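NAD(P)-dependent oxidoreductase (Pseudomonas putida, PDB 7A3W) probably catalyses NADPH-dependent imine reduction, together with reductive amination and conjugate reduction of activated alkenes. Local coordinates at residues Ile73-Phe78 with Glu108-Arg113. Sequence-based numbering, arbitrary orientation.
Sequences IDKAVF and ERIAKR. With NDP (NADPH dihydro-nicotinamide-adenine-dinucleotide phosphate), chain F.
Ile110 of helix 104-116 points toward the first turn of the neighbouring helix 75-83 in the Rossmann-type NADPH-binding domain, and the two branches of Ile110 meet different partners. CG2 lies at the edge of the Phe78 ring, near the ring plane, 3.9 Å from CE2 of Phe78. With chi1 at -177°, CG of Phe78 sits beside the carbonyl carbon, and the CE2 edge of the ring meets Ile110. The other branch ends in CD1, which rests against Lys75, 3.7 Å from CB of Lys75. Past CB the lysine chain turns away, and NZ forms a salt bridge with Asp123 and a hydrogen bond with Ser100 O. Asp74 caps this helix: Val77 N donates to OD1 of Asp74 over 2.9 Å (155° at the hydrogen). On the cofactor side, CG1 of Val77 packs 3.5 Å from N6A of the NADPH adenine, while CG2 of Ile73 lies 3.5 Å from C8A of the same base. Exchanging Ile73 for an alanine would probably open a gap beside the adenine and weaken the packing against Val244 of the second subunit. The backbone of Ile73 holds both riboses: its N bonds weakly to NADPH O4B, and NADPH O3D donates to Ile73 O at 2.7 Å.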
ATOM      1  N   ILE B  73     -21.612  -8.145  12.734  1.00 16.36           N
ATOM      2  CA  ILE B  73     -20.983  -6.838  12.452  1.00 17.22           C
ATOM      3  C   ILE B  73     -19.759  -6.670  13.368  1.00 16.52           C
ATOM      4  O   ILE B  73     -18.739  -6.128  12.924  1.00 16.63           O
ATOM      5  CB  ILE B  73     -21.995  -5.684  12.582  1.00 17.78           C
ATOM      6  CG1 ILE B  73     -21.364  -4.367  12.121  1.00 19.61           C
ATOM      7  CG2 ILE B  73     -22.572  -5.623  14.001  1.00 17.86           C
ATOM      8  CD1 ILE B  73     -20.720  -4.459  10.755  1.00 21.15           C
ATOM      9  N   ASP B  74     -19.842  -7.134  14.607  1.00 17.85           N
ATOM     10  CA  ASP B  74     -18.717  -6.985  15.563  1.00 18.30           C
ATOM     11  C   ASP B  74     -18.796  -8.025  16.678  1.00 17.09           C
ATOM     12  O   ASP B  74     -19.815  -8.727  16.823  1.00 16.03           O
ATOM     13  CB  ASP B  74     -18.598  -5.557  16.095  1.00 19.44           C
ATOM     14  CG  ASP B  74     -19.774  -5.079  16.912  1.00 22.51           C
ATOM     15  OD1 ASP B  74     -20.464  -5.925  17.513  1.00 24.32           O
ATOM     16  OD2 ASP B  74     -19.990  -3.859  16.947  1.00 27.05           O
ATOM     17  N   LYS B  75     -17.710  -8.141  17.436  1.00 18.37           N
ATOM     18  CA  LYS B  75     -17.627  -9.102  18.557  1.00 18.45           C
ATOM     19  C   LYS B  75     -18.631  -8.736  19.653  1.00 18.69           C
ATOM     20  O   LYS B  75     -19.182  -9.647  20.257  1.00 20.16           O
ATOM     21  CB  LYS B  75     -16.185  -9.169  19.049  1.00 17.84           C
ATOM     22  CG  LYS B  75     -15.216  -9.759  18.028  1.00 17.51           C
ATOM     23  CD  LYS B  75     -13.830 -10.019  18.590  1.00 17.95           C
ATOM     24  CE  LYS B  75     -12.729 -10.194  17.568  1.00 18.35           C
ATOM     25  NZ  LYS B  75     -12.932 -11.399  16.711  1.00 18.60           N
ATOM     26  N   ALA B  76     -18.872  -7.445  19.899  1.00 19.15           N
ATOM     27  CA  ALA B  76     -19.844  -6.966  20.911  1.00 21.31           C
ATOM     28  C   ALA B  76     -21.221  -7.614  20.696  1.00 19.42           C
ATOM     29  O   ALA B  76     -21.819  -8.114  21.666  1.00 19.13           O
ATOM     30  CB  ALA B  76     -19.938  -5.458  20.893  1.00 20.59           C
ATOM     31  N   VAL B  77     -21.733  -7.674  19.471  1.00 19.94           N
ATOM     32  CA  VAL B  77     -23.096  -8.266  19.274  1.00 21.09           C
ATOM     33  C   VAL B  77     -23.055  -9.779  19.497  1.00 21.15           C
ATOM     34  O   VAL B  77     -24.077 -10.332  19.908  1.00 21.57           O
ATOM     35  CB  VAL B  77     -23.751  -7.869  17.935  1.00 22.99           C
ATOM     36  CG1 VAL B  77     -23.803  -6.351  17.784  1.00 22.16           C
ATOM     37  CG2 VAL B  77     -23.105  -8.526  16.728  1.00 22.39           C
ATOM     38  N   PHE B  78     -21.916 -10.451  19.327  1.00 22.33           N
ATOM     39  CA  PHE B  78     -21.828 -11.891  19.677  1.00 21.74           C
ATOM     40  C   PHE B  78     -21.858 -12.053  21.201  1.00 22.69           C
ATOM     41  O   PHE B  78     -22.443 -13.014  21.707  1.00 22.33           O
ATOM     42  CB  PHE B  78     -20.593 -12.538  19.067  1.00 20.86           C
ATOM     43  CG  PHE B  78     -20.529 -14.009  19.366  1.00 21.08           C
ATOM     44  CD1 PHE B  78     -21.590 -14.849  19.046  1.00 20.95           C
ATOM     45  CD2 PHE B  78     -19.438 -14.549  20.020  1.00 21.93           C
ATOM     46  CE1 PHE B  78     -21.525 -16.211  19.321  1.00 23.10           C
ATOM     47  CE2 PHE B  78     -19.387 -15.904  20.314  1.00 23.11           C
ATOM     48  CZ  PHE B  78     -20.437 -16.730  19.978  1.00 21.81           C
ATOM     49  N   GLU B 108     -11.378 -11.256  25.054  1.00 19.15           N
ATOM     50  CA  GLU B 108     -11.127 -11.785  26.415  1.00 20.29           C
ATOM     51  C   GLU B 108     -12.468 -12.177  27.047  1.00 19.75           C
ATOM     52  O   GLU B 108     -12.561 -13.295  27.595  1.00 21.98           O
ATOM     53  CB  GLU B 108     -10.330 -10.794  27.252  1.00 22.89           C
ATOM     54  CG  GLU B 108      -8.862 -10.783  26.873  1.00 25.32           C
ATOM     55  CD  GLU B 108      -7.925  -9.927  27.696  1.00 30.78           C
ATOM     56  OE1 GLU B 108      -8.384  -8.911  28.277  1.00 34.60           O
ATOM     57  OE2 GLU B 108      -6.736 -10.290  27.757  1.00 37.16           O
ATOM     58  N   ARG B 109     -13.475 -11.301  26.977  0.50 20.19           N
ATOM     59  CA  ARG B 109     -14.834 -11.554  27.528  0.50 20.18           C
ATOM     60  C   ARG B 109     -15.445 -12.785  26.847  0.50 19.51           C
ATOM     61  O   ARG B 109     -15.977 -13.664  27.563  0.50 18.21           O
ATOM     62  CB  ARG B 109     -15.719 -10.319  27.362  0.50 20.67           C
ATOM     63  CG  ARG B 109     -15.340  -9.170  28.285  0.50 22.81           C
ATOM     64  CD  ARG B 109     -16.390  -8.078  28.321  0.50 23.69           C
ATOM     65  NE  ARG B 109     -16.071  -7.076  29.326  0.50 25.42           N
ATOM     66  N   ILE B 110     -15.343 -12.862  25.523  1.00 19.29           N
ATOM     67  CA  ILE B 110     -15.953 -13.972  24.742  1.00 18.09           C
ATOM     68  C   ILE B 110     -15.255 -15.281  25.097  1.00 17.99           C
ATOM     69  O   ILE B 110     -15.980 -16.253  25.386  1.00 17.54           O
ATOM     70  CB  ILE B 110     -15.941 -13.682  23.242  1.00 17.54           C
ATOM     71  CG1 ILE B 110     -16.896 -12.533  22.928  1.00 18.08           C
ATOM     72  CG2 ILE B 110     -16.287 -14.922  22.445  1.00 18.03           C
ATOM     73  CD1 ILE B 110     -16.642 -11.889  21.579  1.00 17.92           C
ATOM     74  N   ALA B 111     -13.926 -15.300  25.137  1.00 19.25           N
ATOM     75  CA  ALA B 111     -13.156 -16.532  25.447  1.00 19.95           C
ATOM     76  C   ALA B 111     -13.592 -17.073  26.824  1.00 19.08           C
ATOM     77  O   ALA B 111     -13.726 -18.289  26.960  1.00 18.37           O
ATOM     78  CB  ALA B 111     -11.669 -16.274  25.400  1.00 20.35           C
ATOM     79  N   LYS B 112     -13.821 -16.180  27.788  1.00 19.54           N
ATOM     80  CA  LYS B 112     -14.217 -16.523  29.167  1.00 21.96           C
ATOM     81  C   LYS B 112     -15.605 -17.173  29.128  1.00 21.23           C
ATOM     82  O   LYS B 112     -15.737 -18.307  29.621  1.00 20.62           O
ATOM     83  CB  LYS B 112     -14.175 -15.250  30.023  1.00 23.73           C
ATOM     84  CG  LYS B 112     -14.454 -15.426  31.500  1.00 26.66           C
ATOM     85  CD  LYS B 112     -14.991 -14.163  32.176  1.00 27.92           C
ATOM     86  N   ARG B 113     -16.591 -16.498  28.521  1.00 21.80           N
ATOM     87  CA  ARG B 113     -17.981 -17.010  28.407  1.00 22.21           C
ATOM     88  C   ARG B 113     -17.979 -18.370  27.684  1.00 21.15           C
ATOM     89  O   ARG B 113     -18.638 -19.263  28.199  1.00 19.75           O
ATOM     90  CB  ARG B 113     -18.884 -15.990  27.700  1.00 27.03           C
ATOM     91  CG  ARG B 113     -19.173 -14.743  28.521  1.00 34.25           C
ATOM     92  CD  ARG B 113     -20.559 -14.160  28.199  1.00 40.95           C
ATOM     93  NE  ARG B 113     -21.363 -13.960  29.395  1.00 48.52           N
ATOM     94  CZ  ARG B 113     -22.005 -14.929  30.061  1.00 55.32           C
ATOM     95  NH1 ARG B 113     -21.966 -16.187  29.645  1.00 56.71           N
ATOM     96  NH2 ARG B 113     -22.694 -14.624  31.148  1.00 57.80           N
TER
HETATM   97  PA  NDP F 301     -22.885  -6.735   7.080  1.00 18.66           P
HETATM   98  O1A NDP F 301     -23.195  -7.191   5.684  1.00 16.23           O
HETATM   99  O2A NDP F 301     -23.281  -5.365   7.579  1.00 17.04           O
HETATM  100  O5B NDP F 301     -23.525  -7.828   8.060  1.00 19.14           O
HETATM  101  C5B NDP F 301     -23.609  -7.572   9.474  1.00 21.17           C
HETATM  102  C4B NDP F 301     -24.175  -8.816  10.106  1.00 20.90           C
HETATM  103  O4B NDP F 301     -24.261  -8.632  11.550  1.00 19.63           O
HETATM  104  C3B NDP F 301     -25.585  -9.209   9.646  1.00 19.37           C
HETATM  105  O3B NDP F 301     -25.693 -10.611   9.732  1.00 21.32           O
HETATM  106  C2B NDP F 301     -26.432  -8.495  10.687  1.00 20.08           C
HETATM  107  O2B NDP F 301     -27.756  -8.997  10.907  1.00 20.06           O
HETATM  108  C1B NDP F 301     -25.606  -8.833  11.919  1.00 19.84           C
HETATM  109  N9A NDP F 301     -25.924  -8.003  13.063  1.00 19.47           N
HETATM  110  C8A NDP F 301     -25.791  -6.649  13.216  1.00 19.91           C
HETATM  111  N7A NDP F 301     -26.189  -6.227  14.392  1.00 19.13           N
HETATM  112  C5A NDP F 301     -26.563  -7.383  15.063  1.00 19.58           C
HETATM  113  C6A NDP F 301     -27.074  -7.617  16.353  1.00 21.30           C
HETATM  114  N6A NDP F 301     -27.276  -6.659  17.265  1.00 21.94           N
HETATM  115  N1A NDP F 301     -27.348  -8.895  16.688  1.00 22.91           N
HETATM  116  C2A NDP F 301     -27.147  -9.866  15.787  1.00 24.09           C
HETATM  117  N3A NDP F 301     -26.693  -9.770  14.545  1.00 22.74           N
HETATM  118  C4A NDP F 301     -26.417  -8.486  14.245  1.00 20.67           C
HETATM  119  O3  NDP F 301     -21.350  -6.931   7.466  1.00 17.32           O
HETATM  120  PN  NDP F 301     -20.283  -7.901   6.742  1.00 16.47           P
HETATM  121  O1N NDP F 301     -19.722  -7.097   5.630  1.00 16.49           O
HETATM  122  O2N NDP F 301     -20.916  -9.219   6.408  1.00 15.87           O
HETATM  123  O5D NDP F 301     -19.173  -7.999   7.871  1.00 16.59           O
HETATM  124  C5D NDP F 301     -19.255  -8.905   8.991  1.00 16.96           C
HETATM  125  C4D NDP F 301     -17.939  -8.874   9.724  1.00 16.65           C
HETATM  126  O4D NDP F 301     -16.879  -9.379   8.867  1.00 17.25           O
HETATM  127  C3D NDP F 301     -17.476  -7.488  10.212  1.00 15.38           C
HETATM  128  O3D NDP F 301     -17.007  -7.591  11.549  1.00 14.46           O
HETATM  129  C2D NDP F 301     -16.420  -7.109   9.191  1.00 17.01           C
HETATM  130  O2D NDP F 301     -15.496  -6.169   9.723  1.00 16.43           O
HETATM  131  C1D NDP F 301     -15.819  -8.466   8.818  1.00 17.04           C
HETATM  132  N1N NDP F 301     -15.245  -8.518   7.438  1.00 18.97           N
HETATM  133  C2N NDP F 301     -15.983  -8.231   6.311  1.00 18.78           C
HETATM  134  C3N NDP F 301     -15.394  -8.118   5.068  1.00 22.19           C
HETATM  135  C7N NDP F 301     -16.161  -7.803   3.828  1.00 23.13           C
HETATM  136  O7N NDP F 301     -15.519  -7.598   2.798  1.00 20.57           O
HETATM  137  N7N NDP F 301     -17.484  -7.786   3.818  1.00 21.95           N
HETATM  138  C4N NDP F 301     -13.948  -8.395   4.931  1.00 21.49           C
HETATM  139  C5N NDP F 301     -13.273  -8.714   6.163  1.00 20.70           C
HETATM  140  C6N NDP F 301     -13.922  -8.874   7.298  1.00 19.51           C
HETATM  141  P2B NDP F 301     -28.909  -8.428   9.926  1.00 19.65           P
HETATM  142  O1X NDP F 301     -28.733  -6.911   9.962  1.00 19.85           O
HETATM  143  O2X NDP F 301     -28.777  -9.094   8.574  1.00 18.01           O
HETATM  144  O3X NDP F 301     -30.122  -8.899  10.700  1.00 19.16           O